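Local structure of DyP (Bjerkandera adusta, 3VXJ) at residues Ala190-Gly195 against Thr324-Arg329; Asn242-Leu247 against Ala273-Asp278; Val27-Asn32 against Leu69-Thr74. The protein is a haem b peroxidase of the DyP family that probably uses hydrogen peroxide to oxidise dyes and phenolic compounds. All coordinates share one frame; numbering follows the deposited sequence.

Contact 1: Ala190-Gly195 against Thr324-Arg329. With HEM (protoporphyrin IX containing Fe), chain B; 3DM (2,6-dimethoxyphenol), chain D.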
loop_
_atom_site.group_PDB
_atom_site.type_symbol
_atom_site.label_atom_id
_atom_site.label_comp_id
_atom_site.label_asym_id
_atom_site.label_seq_id
_atom_site.Cartn_x
_atom_site.Cartn_y
_atom_site.Cartn_z
ATOM N N ALA A 190 -3.222 -1.171 -16.138
ATOM C CA ALA A 190 -2.120 -0.453 -16.776
ATOM C C ALA A 190 -0.973 -1.414 -17.037
ATOM O O ALA A 190 -0.605 -2.208 -16.170
ATOM C CB ALA A 190 -1.655 0.711 -15.915
ATOM N N VAL A 191 -0.434 -1.355 -18.249
ATOM C CA VAL A 191 0.747 -2.119 -18.613
ATOM C C VAL A 191 1.890 -1.116 -18.700
ATOM O O VAL A 191 1.816 -0.146 -19.457
ATOM C CB VAL A 191 0.553 -2.886 -19.940
ATOM C CG1 VAL A 191 1.837 -3.563 -20.357
ATOM C CG2 VAL A 191 -0.570 -3.915 -19.799
ATOM N N VAL A 192 2.916 -1.329 -17.880
ATOM C CA VAL A 192 4.035 -0.396 -17.770
ATOM C C VAL A 192 5.362 -1.115 -18.002
ATOM O O VAL A 192 5.450 -2.330 -17.787
ATOM C CB VAL A 192 4.057 0.312 -16.381
ATOM C CG1 VAL A 192 2.758 1.079 -16.139
ATOM C CG2 VAL A 192 4.341 -0.687 -15.249
ATOM N N PRO A 193 6.402 -0.374 -18.432
ATOM C CA PRO A 193 7.723 -0.995 -18.502
ATOM C C PRO A 193 8.182 -1.419 -17.103
ATOM O O PRO A 193 7.800 -0.788 -16.107
ATOM C CB PRO A 193 8.634 0.111 -19.048
ATOM C CG PRO A 193 7.847 1.322 -19.149
ATOM C CD PRO A 193 6.417 1.050 -18.812
ATOM N N PRO A 194 8.991 -2.487 -17.011
ATOM C CA PRO A 194 9.298 -3.046 -15.695
ATOM C C PRO A 194 10.016 -2.088 -14.748
ATOM O O PRO A 194 9.857 -2.206 -13.537
ATOM C CB PRO A 194 10.172 -4.265 -16.014
ATOM C CG PRO A 194 10.664 -4.058 -17.407
ATOM C CD PRO A 194 9.613 -3.257 -18.103
ATOM N N GLY A 195 10.751 -1.129 -15.302
ATOM C CA GLY A 195 11.492 -0.144 -14.513
ATOM C C GLY A 195 10.659 0.882 -13.767
ATOM O O GLY A 195 11.204 1.683 -13.026
ATOM N N THR A 324 4.401 6.654 -15.356
ATOM C CA THR A 324 5.368 7.109 -14.356
ATOM C C THR A 324 4.954 6.914 -12.907
ATOM O O THR A 324 5.809 6.662 -12.054
ATOM C CB THR A 324 5.694 8.599 -14.591
ATOM O OG1 THR A 324 5.937 8.802 -15.989
ATOM C CG2 THR A 324 6.927 9.043 -13.813
ATOM N N PHE A 325 3.657 7.025 -12.634
ATOM C CA PHE A 325 3.168 7.125 -11.258
ATOM C C PHE A 325 2.444 5.895 -10.749
ATOM O O PHE A 325 1.796 5.950 -9.700
ATOM C CB PHE A 325 2.332 8.397 -11.081
ATOM C CG PHE A 325 2.946 9.600 -11.726
ATOM C CD1 PHE A 325 4.116 10.155 -11.218
ATOM C CD2 PHE A 325 2.368 10.160 -12.864
ATOM C CE1 PHE A 325 4.712 11.262 -11.835
ATOM C CE2 PHE A 325 2.950 11.269 -13.482
ATOM C CZ PHE A 325 4.122 11.821 -12.969
ATOM N N HIS A 326 2.574 4.783 -11.469
ATOM C CA HIS A 326 2.018 3.518 -11.018
ATOM C C HIS A 326 2.935 2.848 -10.007
ATOM O O HIS A 326 4.151 3.024 -10.047
ATOM C CB HIS A 326 1.741 2.601 -12.206
ATOM C CG HIS A 326 0.683 3.129 -13.126
ATOM N ND1 HIS A 326 -0.656 3.130 -12.801
ATOM C CD2 HIS A 326 0.769 3.696 -14.354
ATOM C CE1 HIS A 326 -1.351 3.666 -13.789
ATOM N NE2 HIS A 326 -0.509 4.029 -14.740
ATOM N N ALA A 327 2.345 2.081 -9.093
ATOM C CA ALA A 327 3.123 1.366 -8.083
ATOM C C ALA A 327 2.359 0.121 -7.659
ATOM O O ALA A 327 1.133 0.071 -7.803
ATOM C CB ALA A 327 3.380 2.276 -6.879
ATOM N N MET A 328 3.086 -0.863 -7.124
ATOM C CA MET A 328 2.495 -2.107 -6.603
ATOM C C MET A 328 2.194 -1.950 -5.124
ATOM O O MET A 328 2.982 -1.361 -4.390
ATOM C CB MET A 328 3.485 -3.265 -6.747
ATOM C CG MET A 328 3.870 -3.640 -8.163
ATOM S SD MET A 328 2.519 -4.416 -9.074
ATOM C CE MET A 328 3.444 -5.128 -10.430
ATOM N N ARG A 329 1.078 -2.518 -4.669
ATOM C CA ARG A 329 0.783 -2.543 -3.241
ATOM C C ARG A 329 0.639 -3.960 -2.718
ATOM O O ARG A 329 0.086 -4.843 -3.395
ATOM C CB ARG A 329 -0.489 -1.754 -2.933
ATOM C CG ARG A 329 -0.380 -0.271 -3.208
ATOM C CD ARG A 329 -1.759 0.403 -3.212
ATOM N NE ARG A 329 -2.582 -0.163 -4.278
ATOM C CZ ARG A 329 -3.749 -0.775 -4.107
ATOM N NH1 ARG A 329 -4.295 -0.855 -2.904
ATOM N NH2 ARG A 329 -4.397 -1.291 -5.148
HETATM C CHA HEM B . -6.657 1.500 -3.850
HETATM C CHB HEM B . -7.744 1.409 0.859
HETATM C CHC HEM B . -3.827 4.063 1.861
HETATM C CHD HEM B . -2.697 4.140 -2.839
HETATM C C1A HEM B . -7.309 1.274 -2.670
HETATM C C2A HEM B . -8.572 0.584 -2.529
HETATM C C3A HEM B . -8.875 0.570 -1.218
HETATM C C4A HEM B . -7.801 1.221 -0.503
HETATM C CMA HEM B . -10.117 -0.049 -0.550
HETATM C CAA HEM B . -9.418 0.047 -3.705
HETATM C CBA HEM B . -9.090 -1.381 -4.147
HETATM C CGA HEM B . -7.783 -1.509 -4.893
HETATM O O1A HEM B . -7.666 -1.051 -6.049
HETATM O O2A HEM B . -6.839 -2.120 -4.318
HETATM C C1B HEM B . -6.773 2.106 1.549
HETATM C C2B HEM B . -6.730 2.303 2.982
HETATM C C3B HEM B . -5.637 3.038 3.262
HETATM C C4B HEM B . -4.963 3.306 2.010
HETATM C CMB HEM B . -7.794 1.759 3.961
HETATM C CAB HEM B . -5.120 3.508 4.638
HETATM C CBB HEM B . -5.434 2.874 5.770
HETATM C C1C HEM B . -3.211 4.351 0.670
HETATM C C2C HEM B . -2.047 5.200 0.503
HETATM C C3C HEM B . -1.741 5.235 -0.804
HETATM C C4C HEM B . -2.703 4.401 -1.491
HETATM C CMC HEM B . -1.316 5.905 1.662
HETATM C CAC HEM B . -0.584 5.983 -1.518
HETATM C CBC HEM B . -0.182 7.199 -1.125
HETATM C C1D HEM B . -3.619 3.384 -3.516
HETATM C C2D HEM B . -3.507 3.054 -4.915
HETATM C C3D HEM B . -4.732 2.253 -5.229
HETATM C C4D HEM B . -5.468 2.163 -3.993
HETATM C CMD HEM B . -2.410 3.430 -5.925
HETATM C CAD HEM B . -5.076 1.693 -6.617
HETATM C CBD HEM B . -5.711 2.824 -7.421
HETATM C CGD HEM B . -6.045 2.390 -8.822
HETATM O O1D HEM B . -7.217 2.601 -9.236
HETATM O O2D HEM B . -5.164 1.844 -9.523
HETATM N NA HEM B . -6.886 1.665 -1.425
HETATM N NB HEM B . -5.693 2.763 0.972
HETATM N NC HEM B . -3.602 3.915 -0.574
HETATM N ND HEM B . -4.775 2.816 -2.987
HETATM FE FE HEM B . -5.276 2.851 -1.003
HETATM O O1 3DM D . -4.334 3.293 -15.021
HETATM C C1 3DM D . -4.671 4.102 -16.085
HETATM C C2 3DM D . -3.964 5.279 -16.356
HETATM O O2 3DM D . -2.923 5.629 -15.534
HETATM C C7 3DM D . -2.463 6.989 -15.581
HETATM C C3 3DM D . -4.342 6.059 -17.459
HETATM C C4 3DM D . -5.425 5.681 -18.259
HETATM C C5 3DM D . -6.121 4.507 -17.991
HETATM C C6 3DM D . -5.744 3.723 -16.900
HETATM O O3 3DM D . -6.392 2.562 -16.582
HETATM C C8 3DM D . -7.681 2.327 -17.208
HETATM O O HOH W 1 -4.284 1.132 -0.818
#

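Contact 2: Asn242-Leu247 against Ala273-Asp278. With NAG (2-acetamido-2-deoxy-beta-D-glucopyranose), chain C.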
loop_
_atom_site.group_PDB
_atom_site.type_symbol
_atom_site.label_atom_id
_atom_site.label_comp_id
_atom_site.label_asym_id
_atom_site.label_seq_id
_atom_site.Cartn_x
_atom_site.Cartn_y
_atom_site.Cartn_z
ATOM N N ASN A 242 -29.708 9.647 -4.603
ATOM C CA ASN A 242 -28.879 9.746 -5.782
ATOM C C ASN A 242 -29.772 9.692 -7.008
ATOM O O ASN A 242 -30.993 9.777 -6.871
ATOM C CB ASN A 242 -27.719 8.733 -5.774
ATOM C CG ASN A 242 -28.170 7.289 -5.816
ATOM O OD1 ASN A 242 -29.227 6.949 -6.361
ATOM N ND2 ASN A 242 -27.330 6.412 -5.273
ATOM N N SER A 243 -29.180 9.560 -8.192
ATOM C CA SER A 243 -29.947 9.618 -9.437
ATOM C C SER A 243 -31.090 8.615 -9.476
ATOM O O SER A 243 -32.138 8.892 -10.054
ATOM C CB SER A 243 -29.036 9.388 -10.647
ATOM O OG SER A 243 -28.029 10.384 -10.752
ATOM N N ALA A 244 -30.876 7.453 -8.865
ATOM C CA ALA A 244 -31.831 6.356 -8.920
ATOM C C ALA A 244 -33.032 6.553 -7.997
ATOM O O ALA A 244 -34.076 5.938 -8.195
ATOM C CB ALA A 244 -31.132 5.048 -8.613
ATOM N N GLY A 245 -32.884 7.408 -6.988
ATOM C CA GLY A 245 -33.964 7.684 -6.050
ATOM C C GLY A 245 -33.473 7.996 -4.654
ATOM O O GLY A 245 -32.264 8.142 -4.405
ATOM N N ASN A 246 -34.434 8.123 -3.747
ATOM C CA ASN A 246 -34.156 8.352 -2.344
ATOM C C ASN A 246 -33.482 7.164 -1.697
ATOM O O ASN A 246 -33.734 6.014 -2.044
ATOM C CB ASN A 246 -35.456 8.633 -1.614
ATOM C CG ASN A 246 -35.967 10.029 -1.842
ATOM O OD1 ASN A 246 -35.270 10.904 -2.365
ATOM N ND2 ASN A 246 -37.210 10.252 -1.438
ATOM N N LEU A 247 -32.619 7.459 -0.733
ATOM C CA LEU A 247 -31.888 6.426 -0.023
ATOM C C LEU A 247 -32.308 6.399 1.429
ATOM O O LEU A 247 -32.527 7.450 2.033
ATOM C CB LEU A 247 -30.385 6.699 -0.113
ATOM C CG LEU A 247 -29.792 6.756 -1.527
ATOM C CD1 LEU A 247 -28.358 7.247 -1.462
ATOM C CD2 LEU A 247 -29.872 5.387 -2.214
ATOM N N ALA A 273 -20.640 1.484 -11.500
ATOM C CA ALA A 273 -21.826 1.225 -10.684
ATOM C C ALA A 273 -22.092 2.473 -9.840
ATOM O O ALA A 273 -21.843 2.488 -8.630
ATOM C CB ALA A 273 -21.582 0.015 -9.802
ATOM N N PRO A 274 -22.601 3.544 -10.475
ATOM C CA PRO A 274 -22.619 4.840 -9.800
ATOM C C PRO A 274 -23.728 5.070 -8.775
ATOM O O PRO A 274 -23.623 6.030 -8.012
ATOM C CB PRO A 274 -22.729 5.836 -10.959
ATOM C CG PRO A 274 -23.409 5.088 -12.036
ATOM C CD PRO A 274 -22.943 3.659 -11.908
ATOM N N THR A 275 -24.763 4.229 -8.748
ATOM C CA THR A 275 -25.902 4.460 -7.844
ATOM C C THR A 275 -26.209 3.352 -6.844
ATOM O O THR A 275 -26.889 3.601 -5.852
ATOM C CB THR A 275 -27.194 4.797 -8.610
ATOM O OG1 THR A 275 -27.500 3.727 -9.510
ATOM C CG2 THR A 275 -27.033 6.112 -9.377
ATOM N N ALA A 276 -25.735 2.140 -7.109
ATOM C CA ALA A 276 -25.978 1.001 -6.226
ATOM C C ALA A 276 -24.841 0.024 -6.406
ATOM O O ALA A 276 -24.208 -0.035 -7.473
ATOM C CB ALA A 276 -27.307 0.329 -6.547
ATOM N N ASP A 277 -24.571 -0.741 -5.356
ATOM C CA ASP A 277 -23.532 -1.751 -5.412
ATOM C C ASP A 277 -23.887 -2.831 -6.441
ATOM O O ASP A 277 -25.064 -3.083 -6.735
ATOM C CB ASP A 277 -23.319 -2.335 -4.010
ATOM C CG ASP A 277 -22.143 -3.293 -3.928
ATOM O OD1 ASP A 277 -21.244 -3.269 -4.797
ATOM O OD2 ASP A 277 -22.128 -4.095 -2.977
ATOM N N ASP A 278 -22.851 -3.423 -7.018
ATOM C CA ASP A 278 -22.991 -4.563 -7.916
ATOM C C ASP A 278 -21.934 -5.561 -7.454
ATOM O O ASP A 278 -20.794 -5.527 -7.923
ATOM C CB ASP A 278 -22.759 -4.133 -9.370
ATOM C CG ASP A 278 -22.922 -5.278 -10.375
ATOM O OD1 ASP A 278 -22.880 -6.473 -10.003
ATOM O OD2 ASP A 278 -23.080 -4.963 -11.571
HETATM C C1 NAG C . -37.824 11.545 -1.547
HETATM C C2 NAG C . -39.323 11.302 -1.353
HETATM C C3 NAG C . -40.055 12.641 -1.202
HETATM C C4 NAG C . -39.414 13.476 -0.091
HETATM C C5 NAG C . -37.901 13.598 -0.297
HETATM C C6 NAG C . -37.228 14.269 0.895
HETATM C C7 NAG C . -40.037 10.701 -3.693
HETATM C C8 NAG C . -40.659 9.598 -4.499
HETATM N N2 NAG C . -39.891 10.437 -2.389
HETATM O O3 NAG C . -41.423 12.427 -0.925
HETATM O O4 NAG C . -39.991 14.765 -0.074
HETATM O O5 NAG C . -37.322 12.317 -0.465
HETATM O O6 NAG C . -35.852 14.432 0.630
HETATM O O7 NAG C . -39.708 11.754 -4.248
#

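Contact 3: Val27-Asn32 against Leu69-Thr74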
loop_
_atom_site.group_PDB
_atom_site.type_symbol
_atom_site.label_atom_id
_atom_site.label_comp_id
_atom_site.label_asym_id
_atom_site.label_seq_id
_atom_site.Cartn_x
_atom_site.Cartn_y
_atom_site.Cartn_z
ATOM N N VAL A 27 9.344 -7.869 10.646
ATOM C CA VAL A 27 10.326 -7.920 11.731
ATOM C C VAL A 27 11.384 -6.865 11.441
ATOM O O VAL A 27 12.221 -7.029 10.538
ATOM C CB VAL A 27 10.984 -9.317 11.867
ATOM C CG1 VAL A 27 11.961 -9.324 13.027
ATOM C CG2 VAL A 27 9.929 -10.417 12.061
ATOM N N PHE A 28 11.314 -5.766 12.179
ATOM C CA PHE A 28 12.236 -4.649 12.012
ATOM C C PHE A 28 13.455 -4.880 12.882
ATOM O O PHE A 28 13.324 -5.265 14.040
ATOM C CB PHE A 28 11.548 -3.320 12.355
ATOM C CG PHE A 28 10.344 -3.033 11.495
ATOM C CD1 PHE A 28 10.490 -2.435 10.246
ATOM C CD2 PHE A 28 9.071 -3.423 11.905
ATOM C CE1 PHE A 28 9.381 -2.193 9.440
ATOM C CE2 PHE A 28 7.966 -3.191 11.104
ATOM C CZ PHE A 28 8.113 -2.581 9.875
ATOM N N PHE A 29 14.637 -4.649 12.326
ATOM C CA PHE A 29 15.859 -4.979 13.038
ATOM C C PHE A 29 16.950 -3.937 12.871
ATOM O O PHE A 29 16.915 -3.097 11.954
ATOM C CB PHE A 29 16.370 -6.375 12.623
ATOM C CG PHE A 29 16.834 -6.456 11.195
ATOM C CD1 PHE A 29 18.170 -6.212 10.871
ATOM C CD2 PHE A 29 15.941 -6.749 10.165
ATOM C CE1 PHE A 29 18.608 -6.262 9.561
ATOM C CE2 PHE A 29 16.378 -6.814 8.850
ATOM C CZ PHE A 29 17.711 -6.560 8.543
ATOM N N GLN A 30 17.909 -4.007 13.791
ATOM C CA GLN A 30 19.188 -3.326 13.702
ATOM C C GLN A 30 20.275 -4.372 13.548
ATOM O O GLN A 30 20.190 -5.453 14.139
ATOM C CB GLN A 30 19.496 -2.595 15.003
ATOM C CG GLN A 30 18.649 -1.436 15.380
ATOM C CD GLN A 30 19.160 -0.792 16.665
ATOM O OE1 GLN A 30 20.372 -0.634 16.857
ATOM N NE2 GLN A 30 18.242 -0.427 17.553
ATOM N N VAL A 31 21.319 -4.029 12.800
ATOM C CA VAL A 31 22.515 -4.860 12.701
ATOM C C VAL A 31 23.473 -4.506 13.840
ATOM O O VAL A 31 23.838 -3.346 14.002
ATOM C CB VAL A 31 23.233 -4.643 11.347
ATOM C CG1 VAL A 31 24.544 -5.426 11.282
ATOM C CG2 VAL A 31 22.335 -5.026 10.179
ATOM N N ASN A 32 23.870 -5.511 14.619
ATOM C CA ASN A 32 24.833 -5.322 15.708
ATOM C C ASN A 32 26.269 -5.614 15.301
ATOM O O ASN A 32 27.199 -5.025 15.838
ATOM C CB ASN A 32 24.479 -6.207 16.904
ATOM C CG ASN A 32 23.117 -5.895 17.483
ATOM O OD1 ASN A 32 22.743 -4.732 17.654
ATOM N ND2 ASN A 32 22.370 -6.939 17.808
ATOM N N LEU A 69 13.127 -9.444 2.248
ATOM C CA LEU A 69 14.045 -8.692 3.090
ATOM C C LEU A 69 14.433 -7.373 2.439
ATOM O O LEU A 69 14.913 -7.340 1.300
ATOM C CB LEU A 69 15.294 -9.535 3.391
ATOM C CG LEU A 69 16.476 -8.904 4.142
ATOM C CD1 LEU A 69 16.090 -8.460 5.552
ATOM C CD2 LEU A 69 17.615 -9.900 4.204
ATOM N N GLY A 70 14.213 -6.286 3.174
ATOM C CA GLY A 70 14.611 -4.955 2.732
ATOM C C GLY A 70 15.510 -4.259 3.735
ATOM O O GLY A 70 15.514 -4.580 4.928
ATOM N N PHE A 71 16.272 -3.288 3.238
ATOM C CA PHE A 71 17.202 -2.507 4.050
ATOM C C PHE A 71 16.924 -1.024 3.957
ATOM O O PHE A 71 16.596 -0.512 2.894
ATOM C CB PHE A 71 18.646 -2.762 3.596
ATOM C CG PHE A 71 19.105 -4.161 3.836
ATOM C CD1 PHE A 71 19.626 -4.530 5.070
ATOM C CD2 PHE A 71 18.968 -5.127 2.846
ATOM C CE1 PHE A 71 20.024 -5.842 5.310
ATOM C CE2 PHE A 71 19.370 -6.447 3.074
ATOM C CZ PHE A 71 19.901 -6.795 4.309
ATOM N N SER A 72 17.076 -0.334 5.076
ATOM C CA SER A 72 17.039 1.114 5.093
ATOM C C SER A 72 18.416 1.629 4.688
ATOM O O SER A 72 19.368 0.868 4.583
ATOM C CB SER A 72 16.715 1.597 6.500
ATOM O OG SER A 72 17.843 1.389 7.336
ATOM N N ASN A 73 18.522 2.937 4.497
ATOM C CA ASN A 73 19.806 3.551 4.244
ATOM C C ASN A 73 20.799 3.283 5.374
ATOM O O ASN A 73 21.960 2.947 5.121
ATOM C CB ASN A 73 19.655 5.053 4.032
ATOM C CG ASN A 73 20.987 5.735 3.849
ATOM O OD1 ASN A 73 21.623 5.598 2.810
ATOM N ND2 ASN A 73 21.437 6.432 4.877
ATOM N N THR A 74 20.366 3.430 6.622
ATOM C CA THR A 74 21.303 3.207 7.713
ATOM C C THR A 74 21.715 1.738 7.811
ATOM O O THR A 74 22.824 1.440 8.238
ATOM C CB THR A 74 20.784 3.724 9.049
ATOM O OG1 THR A 74 19.444 3.257 9.255
ATOM C CG2 THR A 74 20.792 5.246 9.054
#

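Contact 1: Ala190-Gly195 against Thr324-Arg329
Ala190 and Val192 pack on the imidazole of His326, where the short strand 191-192 faces the loop leading into edge strand 328-334 of the C-terminal ferredoxin-like sheet. The contact across the segments is apolar. Ala190 sends its methyl over one face of the ring in a CH-pi contact. Its CB lies 3.8 Å from the His326 ring centroid, 20° off the normal. Val192 comes in at a slant, with CG1 3.7 Å from His326 CD2. No hydrogen bond joins the two segments.

2,6-dimethoxyphenol lies at the edge of the His326 ring. Its methoxy O2 is near the ring plane, 3.0 Å from His326 NE2. Ala190 CB also touches the ligand, so the residue that backs one face of the imidazole lines the same pocket. Asn313 ND2 is also hydrogen-bonded to 2,6-dimethoxyphenol.

Further along the second segment, charged and metal-site contacts take over. Arg329 bends at chi3 (-62°), which lays its guanidinium flat on the haem, with a face over HEM C3D. Haem propionate oxygen O2A sits in the guanidinium plane at its edge. Two N-H groups hold it: Arg329 NH2 gives the good bond to O2A, 2.7 Å, and NH1 a weak one. Asp171 makes a salt bridge to NH1 and probably helps to position the group. His308 is the axial haem ligand. Arg329 NH1 also donates over 2.9 Å to the water oxygen, and that oxygen binds the haem iron at 2.0 Å.

Contact 2: Asn242-Leu247 against Ala273-Asp278
Thr275 lies over one face of the Asn242 carboxamide. Its CG2 is over that face, 3.9 Å from Asn242 CG. Thr275 CB is over the same face, displaced toward the gap between OD1 and ND2. Asn242 ND2 donates to Thr275 O over 2.9 Å. The donor lies in the carbonyl plane of Thr275, on a lone pair, while the acceptor is tilted 21° out of the Asn242 amide plane. Asn242 OD1 accepts from Ala244 N at 3.0 Å, the donor tilted 25° from the carbonyl plane. Both ends of the amide are therefore bonded, which fixes its rotation. Asn242 CG stands between backbone N and carbonyl carbon (chi1 64°), and this brings OD1 back to its own turn.

Ala244 CB and Ser243 CB add apolar contacts to Thr275, at its CB and CG2 respectively. Phe255 of helix 249-261 touches Asn242 too. Asn246 ND2 carries an N-acetylglucosamine, covalently bound. At the far end of the other segment, Asp278 N-caps helix 279-282.

The whole is a beta hairpin with a two-residue loop (strands 241-242 and 245-246), its type I turn running from Asn242 to Gly245 with an Asx turn inside it, docked on a surface loop.

Contact 3: Val27-Asn32 against Leu69-Thr74
Phe29 points the rim of its ring at Leu69 and Phe71. The side chains of Phe29 and Leu69 run at about a right angle. Leu69 CD1 lies near the plane of the Phe29 ring and is 3.7 Å from its CE2. Phe71 comes to the same rim, with its CE1 4.0 Å from Phe29 CZ. The two ring planes are nearly perpendicular, but Phe29 CZ reaches the Phe71 ring obliquely, neither squarely over its face nor at its edge. The CE2-CZ edge of Phe29 thus meets both residues.

The torsions explain this reach. Phe29 CG stands between backbone N and carbonyl carbon (chi1 67°), and the ring extends toward the other strand although the backbones stay apart. Leu69 has CG on the far side from its N (chi1 174°), which helps bring CD1 to the phenyl rim.

The two strands are not neighbours. Strand 119-125 runs between them, and its Phe121 touches both Phe29 and Leu69. Helix 34-48 covers the same group: Phe37 lies on Phe71, and Leu41 on Leu69. After Phe71 the chain turns into helix 73-78, where Ser72 is the N-cap and its OG accepts from Gly75 N.

Strands 23-31 and 65-71 are parallel and linked by helix 34-48. This is the split beta-alpha-beta unit of the ferredoxin-like fold, here in the N-terminal domain of the dimeric alpha+beta barrel type.

Contact 3 comes first along the chain and closes before contact 1 opens. Contact 2 is nested inside the loop that contact 1 closes. Contact 3 belongs to the N-terminal domain, and contacts 1 and 2 to the C-terminal one. Centres of contacts 1 and 3 are about 26 Å apart, those of 1 and 2 about 33 Å, and those of 2 and 3 about 48 Å. None touches another. Strands 65-71 and 328-334 hold the same outer place in two four-stranded antiparallel sheets of order 2-3-1-4. This is consistent with two copies of a ferredoxin-like unit. Contact 1 reaches the haem, contact 3 lies inside the N-terminal half and contact 2 at the glycosylated periphery.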